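Local atomic coordinates of arginine decarboxylase (Campylobacter jejuni subsp. jejuni, PDB entry 3NZP), a protein that probably catalyses the decarboxylation of arginine to agmatine, a step of polyamine biosynthesis, with pyridoxal 5'-phosphate as cofactor. Residues P178-V184 with Q226-F232; V131-K135 with T156-E162. One frame throughout, in Å; residues are numbered along the deposited sequence.

In the fold
Both contacts belong to the eight-stranded parallel barrel that binds pyridoxal 5'-phosphate, and their centres lie about 10 Å apart. Interaction 2 ties the loop after strand 128-131 to the end of strand 152-157; interaction 1 pairs the next two strands, 179-183 and 227-231. Strand 152-157 neighbours strand 179-183, and a probable hydrogen bond from I157 N to G181 O, 2.7 Å, continues the sheet from one contact to the other. A salt bridge of R183 NH2 with E158 OE1, 2.9 Å, joins them at the C-terminal ends of the strands. There the side chains of H231 in interaction 1 and N132 in interaction 2 each come to about 3 Å from the cofactor.

Interaction 1: P178-V184 with Q226-F232; sequences PNIGLRV and QFTMIHF
Strands 179-183 and 227-231 are laced together by five backbone hydrogen bonds running from I180 to V184 on one side and from Q226 to H231 on the other. The sequence starts at I180 N, which donates to Q226 O at 3.0 Å, and I180 O then receives T228 N. Farther along, L182 N reaches M229 O, and L182 O accepts from H231 N at 2.9 Å. The last bond, V184 N to H231 O at 2.8 Å, carries the pairing just past the end of the first strand. The strand directions differ by 24°, the axes approaching to 4.5 Å.

L182 and F227 pack together on the face that they share with I180 and I230. F227 CG stands anti to its backbone N (chi1 -176°), which directs the ring along the strand, with L182 lying over one face. CD1 of L182 sits 3.9 Å from the centroid of the F227 ring, displaced toward its rim, a CH-pi contact; the two side chains cross at about a right angle. Beside them I180 CG1 rests on Q226 CB at 3.7 Å, and helix 208-220 covers this layer through L218, A214 and L211. At the C-terminal end V184 spreads its two methyls, CG1 against I230 CB and CG2 3.8 Å from F232 CB.

R183 and H231 project from the other face. The arginine runs out fully extended past the imidazole, its CG 4.0 Å from H231 ND1, and its guanidinium forms a salt bridge with E158. H231 NE2 makes a weak hydrogen bond to E320, and the imidazole touches the cofactor. This is neighbouring-strand pairing in a TIM-type barrel, whose C-terminal strand ends carry the pyridoxal phosphate site, as in class-II basic amino acid decarboxylases.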
loop_
_atom_site.group_PDB
_atom_site.type_symbol
_atom_site.label_atom_id
_atom_site.label_comp_id
_atom_site.label_asym_id
_atom_site.label_seq_id
_atom_site.Cartn_x
_atom_site.Cartn_y
_atom_site.Cartn_z
ATOM N N PRO B 178 19.104 2.656 30.531
ATOM C CA PRO B 178 17.727 2.993 30.172
ATOM C C PRO B 178 16.700 2.355 31.090
ATOM O O PRO B 178 16.997 1.427 31.847
ATOM C CB PRO B 178 17.619 2.493 28.737
ATOM C CG PRO B 178 18.550 1.319 28.721
ATOM C CD PRO B 178 19.728 1.791 29.509
ATOM N N ASN B 179 15.487 2.882 31.038
ATOM C CA ASN B 179 14.404 2.348 31.833
ATOM C C ASN B 179 13.869 1.151 31.097
ATOM O O ASN B 179 13.823 1.135 29.870
ATOM C CB ASN B 179 13.305 3.377 31.985
ATOM C CG ASN B 179 13.571 4.314 33.109
ATOM O OD1 ASN B 179 12.944 5.379 33.210
ATOM N ND2 ASN B 179 14.503 3.927 33.989
ATOM N N ILE B 180 13.455 0.146 31.848
ATOM C CA ILE B 180 12.930 -1.058 31.245
ATOM C C ILE B 180 11.404 -1.089 31.278
ATOM O O ILE B 180 10.793 -0.787 32.298
ATOM C CB ILE B 180 13.490 -2.283 31.966
ATOM C CG1 ILE B 180 15.007 -2.356 31.748
ATOM C CG2 ILE B 180 12.783 -3.528 31.481
ATOM C CD1 ILE B 180 15.698 -3.491 32.484
ATOM N N GLY B 181 10.788 -1.430 30.152
ATOM C CA GLY B 181 9.336 -1.507 30.107
ATOM C C GLY B 181 8.927 -2.918 29.730
ATOM O O GLY B 181 9.636 -3.577 28.968
ATOM N N LEU B 182 7.807 -3.409 30.257
ATOM C CA LEU B 182 7.371 -4.766 29.904
ATOM C C LEU B 182 6.039 -4.740 29.164
ATOM O O LEU B 182 5.052 -4.227 29.681
ATOM C CB LEU B 182 7.240 -5.645 31.158
ATOM C CG LEU B 182 8.508 -5.905 31.975
ATOM C CD1 LEU B 182 8.196 -6.894 33.076
ATOM C CD2 LEU B 182 9.602 -6.455 31.077
ATOM N N ARG B 183 6.017 -5.278 27.951
ATOM C CA ARG B 183 4.790 -5.307 27.168
ATOM C C ARG B 183 3.967 -6.505 27.616
ATOM O O ARG B 183 4.379 -7.653 27.445
ATOM C CB ARG B 183 5.099 -5.437 25.673
ATOM C CG ARG B 183 3.873 -5.360 24.801
ATOM C CD ARG B 183 4.201 -5.596 23.354
ATOM N NE ARG B 183 3.018 -5.448 22.513
ATOM C CZ ARG B 183 2.962 -5.763 21.220
ATOM N NH1 ARG B 183 1.825 -5.587 20.554
ATOM N NH2 ARG B 183 4.027 -6.256 20.589
ATOM N N VAL B 184 2.799 -6.249 28.183
ATOM C CA VAL B 184 1.977 -7.346 28.653
ATOM C C VAL B 184 1.080 -7.941 27.573
ATOM O O VAL B 184 0.544 -7.229 26.732
ATOM C CB VAL B 184 1.116 -6.901 29.840
ATOM C CG1 VAL B 184 2.025 -6.400 30.966
ATOM C CG2 VAL B 184 0.152 -5.820 29.406
ATOM N N GLN B 226 14.995 -0.289 37.228
ATOM C CA GLN B 226 14.694 0.108 35.866
ATOM C C GLN B 226 13.264 -0.157 35.451
ATOM O O GLN B 226 12.672 0.634 34.717
ATOM C CB GLN B 226 15.638 -0.585 34.895
ATOM C CG GLN B 226 17.101 -0.466 35.294
ATOM C CD GLN B 226 17.474 0.931 35.784
ATOM O OE1 GLN B 226 17.310 1.930 35.069
ATOM N NE2 GLN B 226 17.985 1.001 37.014
ATOM N N PHE B 227 12.700 -1.270 35.910
ATOM C CA PHE B 227 11.327 -1.608 35.570
ATOM C C PHE B 227 10.403 -0.485 36.048
ATOM O O PHE B 227 10.044 -0.429 37.217
ATOM C CB PHE B 227 10.963 -2.942 36.211
ATOM C CG PHE B 227 9.595 -3.433 35.854
ATOM C CD1 PHE B 227 8.962 -3.001 34.699
ATOM C CD2 PHE B 227 8.942 -4.343 36.673
ATOM C CE1 PHE B 227 7.692 -3.466 34.358
ATOM C CE2 PHE B 227 7.671 -4.818 36.347
ATOM C CZ PHE B 227 7.043 -4.376 35.185
ATOM N N THR B 228 10.014 0.413 35.148
ATOM C CA THR B 228 9.148 1.513 35.545
ATOM C C THR B 228 7.753 1.567 34.925
ATOM O O THR B 228 6.893 2.307 35.419
ATOM C CB THR B 228 9.830 2.853 35.290
ATOM O OG1 THR B 228 10.178 2.964 33.904
ATOM C CG2 THR B 228 11.066 2.961 36.136
HETATM N N MSE B 229 7.524 0.830 33.841
HETATM C CA MSE B 229 6.199 0.826 33.221
HETATM C C MSE B 229 5.873 -0.417 32.421
HETATM O O MSE B 229 6.765 -1.097 31.912
HETATM C CB MSE B 229 5.987 2.048 32.313
HETATM C CG MSE B 229 6.789 2.038 31.034
HETATM SE SE MSE B 229 6.100 3.228 29.613
HETATM C CE MSE B 229 6.373 4.976 30.418
ATOM N N ILE B 230 4.577 -0.718 32.355
ATOM C CA ILE B 230 4.077 -1.832 31.566
ATOM C C ILE B 230 3.348 -1.185 30.385
ATOM O O ILE B 230 2.803 -0.087 30.507
ATOM C CB ILE B 230 3.063 -2.738 32.330
ATOM C CG1 ILE B 230 1.870 -1.944 32.802
ATOM C CG2 ILE B 230 3.707 -3.354 33.523
ATOM C CD1 ILE B 230 0.845 -2.842 33.398
ATOM N N HIS B 231 3.340 -1.866 29.247
ATOM C CA HIS B 231 2.720 -1.333 28.049
ATOM C C HIS B 231 1.944 -2.413 27.311
ATOM O O HIS B 231 2.313 -3.591 27.354
ATOM C CB HIS B 231 3.829 -0.735 27.149
ATOM C CG HIS B 231 3.421 -0.491 25.726
ATOM N ND1 HIS B 231 3.651 -1.406 24.721
ATOM C CD2 HIS B 231 2.803 0.562 25.138
ATOM C CE1 HIS B 231 3.193 -0.929 23.576
ATOM N NE2 HIS B 231 2.673 0.265 23.803
ATOM N N PHE B 232 0.853 -2.012 26.662
ATOM C CA PHE B 232 0.039 -2.928 25.860
ATOM C C PHE B 232 -0.478 -2.140 24.650
ATOM O O PHE B 232 -0.644 -0.917 24.731
ATOM C CB PHE B 232 -1.114 -3.513 26.698
ATOM C CG PHE B 232 -2.192 -2.531 27.070
ATOM C CD1 PHE B 232 -3.235 -2.261 26.194
ATOM C CD2 PHE B 232 -2.168 -1.878 28.299
ATOM C CE1 PHE B 232 -4.240 -1.351 26.537
ATOM C CE2 PHE B 232 -3.172 -0.962 28.647
ATOM C CZ PHE B 232 -4.206 -0.699 27.765
#

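Interaction 2: V131-K135 with T156-E162; sequences VNGFK and TIEGLNE
E162 reaches K135 with its side chain extended beyond CG (chi2 -178°), whereas E158 bends back at chi2 (-68°), which brings OE2 to the backbone N of G133. E162 OE1 accepts from K135 N at 3.3 Å, met from above the carboxylate plane, while E162 OE2 takes E158 N at 2.8 Å. One carboxylate thus bridges the loop and the turn entering helix 160-170, two amides fixing its position. E158 OE2 receives a weak bond from G133 N, and E158 OE1 is in a salt bridge with R183.

The K135 side chain folds back over its own loop, and K135 NZ donates to V131 O at 2.7 Å from above the carbonyl plane. T156 N, at 3.1 Å, shares that V131 O, so the end of strand 128-131 is gripped by both the adjacent strand and the lysine. K135 NZ lies 4.8 Å from E162 OE2 and 5.0 Å from E158 OE2, too far for a salt bridge; the two carboxylates would probably favour its positive charge.

N132 OD1 packs against T156 CB at 3.3 Å; N132 ND2 is held by E109, and the side chain touches both the cofactor and C483 of the second subunit. The contact is a beta-alpha loop junction at the C-terminal mouth of the barrel, bordering the pyridoxal phosphate pocket at the dimer interface.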
loop_
_atom_site.group_PDB
_atom_site.type_symbol
_atom_site.label_atom_id
_atom_site.label_comp_id
_atom_site.label_asym_id
_atom_site.label_seq_id
_atom_site.Cartn_x
_atom_site.Cartn_y
_atom_site.Cartn_z
ATOM N N VAL B 131 10.508 2.819 23.297
ATOM C CA VAL B 131 11.004 2.037 22.172
ATOM C C VAL B 131 10.347 0.650 22.109
ATOM O O VAL B 131 10.582 -0.203 22.965
ATOM C CB VAL B 131 12.547 1.839 22.259
ATOM C CG1 VAL B 131 13.047 1.179 20.992
ATOM C CG2 VAL B 131 13.245 3.167 22.470
ATOM N N ASN B 132 9.521 0.429 21.094
ATOM C CA ASN B 132 8.853 -0.856 20.935
ATOM C C ASN B 132 9.451 -1.611 19.763
ATOM O O ASN B 132 10.305 -1.085 19.051
ATOM C CB ASN B 132 7.360 -0.642 20.725
ATOM C CG ASN B 132 6.698 -0.045 21.940
ATOM O OD1 ASN B 132 6.764 -0.613 23.034
ATOM N ND2 ASN B 132 6.059 1.112 21.766
ATOM N N GLY B 133 9.018 -2.850 19.561
ATOM C CA GLY B 133 9.546 -3.634 18.457
ATOM C C GLY B 133 10.610 -4.623 18.896
ATOM O O GLY B 133 11.023 -4.631 20.055
ATOM N N PHE B 134 11.051 -5.468 17.971
ATOM C CA PHE B 134 12.071 -6.461 18.275
ATOM C C PHE B 134 13.422 -5.787 18.244
ATOM O O PHE B 134 13.684 -4.942 17.391
ATOM C CB PHE B 134 11.993 -7.598 17.268
ATOM C CG PHE B 134 10.688 -8.328 17.315
ATOM C CD1 PHE B 134 10.428 -9.248 18.329
ATOM C CD2 PHE B 134 9.678 -8.033 16.403
ATOM C CE1 PHE B 134 9.187 -9.859 18.436
ATOM C CE2 PHE B 134 8.429 -8.638 16.502
ATOM C CZ PHE B 134 8.185 -9.551 17.522
ATOM N N LYS B 135 14.291 -6.163 19.171
ATOM C CA LYS B 135 15.588 -5.518 19.249
ATOM C C LYS B 135 16.763 -6.464 19.205
ATOM O O LYS B 135 16.686 -7.595 19.674
ATOM C CB LYS B 135 15.646 -4.694 20.531
ATOM C CG LYS B 135 14.336 -3.980 20.843
ATOM C CD LYS B 135 14.293 -3.491 22.270
ATOM C CE LYS B 135 12.875 -3.250 22.719
ATOM N NZ LYS B 135 12.276 -2.108 21.991
ATOM N N THR B 156 11.061 -1.040 25.895
ATOM C CA THR B 156 9.978 -1.963 26.193
ATOM C C THR B 156 10.286 -3.367 25.646
ATOM O O THR B 156 10.377 -3.555 24.430
ATOM C CB THR B 156 8.658 -1.454 25.590
ATOM O OG1 THR B 156 8.328 -0.184 26.160
ATOM C CG2 THR B 156 7.540 -2.429 25.865
ATOM N N ILE B 157 10.447 -4.339 26.549
ATOM C CA ILE B 157 10.747 -5.730 26.185
ATOM C C ILE B 157 9.545 -6.446 25.568
ATOM O O ILE B 157 8.433 -6.355 26.077
ATOM C CB ILE B 157 11.218 -6.559 27.434
ATOM C CG1 ILE B 157 12.677 -6.253 27.736
ATOM C CG2 ILE B 157 11.083 -8.051 27.192
ATOM C CD1 ILE B 157 12.891 -4.860 28.228
ATOM N N GLU B 158 9.783 -7.167 24.478
ATOM C CA GLU B 158 8.727 -7.901 23.796
ATOM C C GLU B 158 8.800 -9.375 24.195
ATOM O O GLU B 158 7.818 -10.103 24.083
ATOM C CB GLU B 158 8.903 -7.779 22.285
ATOM C CG GLU B 158 9.053 -6.353 21.786
ATOM C CD GLU B 158 7.781 -5.550 21.940
ATOM O OE1 GLU B 158 6.712 -6.103 21.611
ATOM O OE2 GLU B 158 7.848 -4.374 22.376
ATOM N N GLY B 159 9.975 -9.803 24.650
ATOM C CA GLY B 159 10.180 -11.181 25.068
ATOM C C GLY B 159 11.336 -11.324 26.052
ATOM O O GLY B 159 12.260 -10.507 26.053
ATOM N N LEU B 160 11.289 -12.357 26.894
ATOM C CA LEU B 160 12.345 -12.602 27.883
ATOM C C LEU B 160 13.741 -12.489 27.290
ATOM O O LEU B 160 14.657 -11.931 27.902
ATOM C CB LEU B 160 12.173 -13.975 28.519
ATOM C CG LEU B 160 11.497 -13.961 29.894
ATOM C CD1 LEU B 160 10.217 -13.136 29.861
ATOM C CD2 LEU B 160 11.192 -15.383 30.300
ATOM N N ASN B 161 13.895 -13.024 26.088
ATOM C CA ASN B 161 15.161 -12.967 25.392
ATOM C C ASN B 161 15.746 -11.562 25.355
ATOM O O ASN B 161 16.916 -11.360 25.675
ATOM C CB ASN B 161 14.988 -13.478 23.977
ATOM C CG ASN B 161 15.971 -14.560 23.657
ATOM O OD1 ASN B 161 15.931 -15.651 24.249
ATOM N ND2 ASN B 161 16.884 -14.272 22.718
ATOM N N GLU B 162 14.931 -10.593 24.944
ATOM C CA GLU B 162 15.379 -9.205 24.881
ATOM C C GLU B 162 15.820 -8.707 26.245
ATOM O O GLU B 162 16.752 -7.905 26.353
ATOM C CB GLU B 162 14.267 -8.292 24.393
ATOM C CG GLU B 162 13.831 -8.547 22.991
ATOM C CD GLU B 162 12.745 -7.572 22.544
ATOM O OE1 GLU B 162 12.341 -7.655 21.354
ATOM O OE2 GLU B 162 12.302 -6.733 23.379
HETATM O O HOH W 1 14.140 -9.756 19.428
#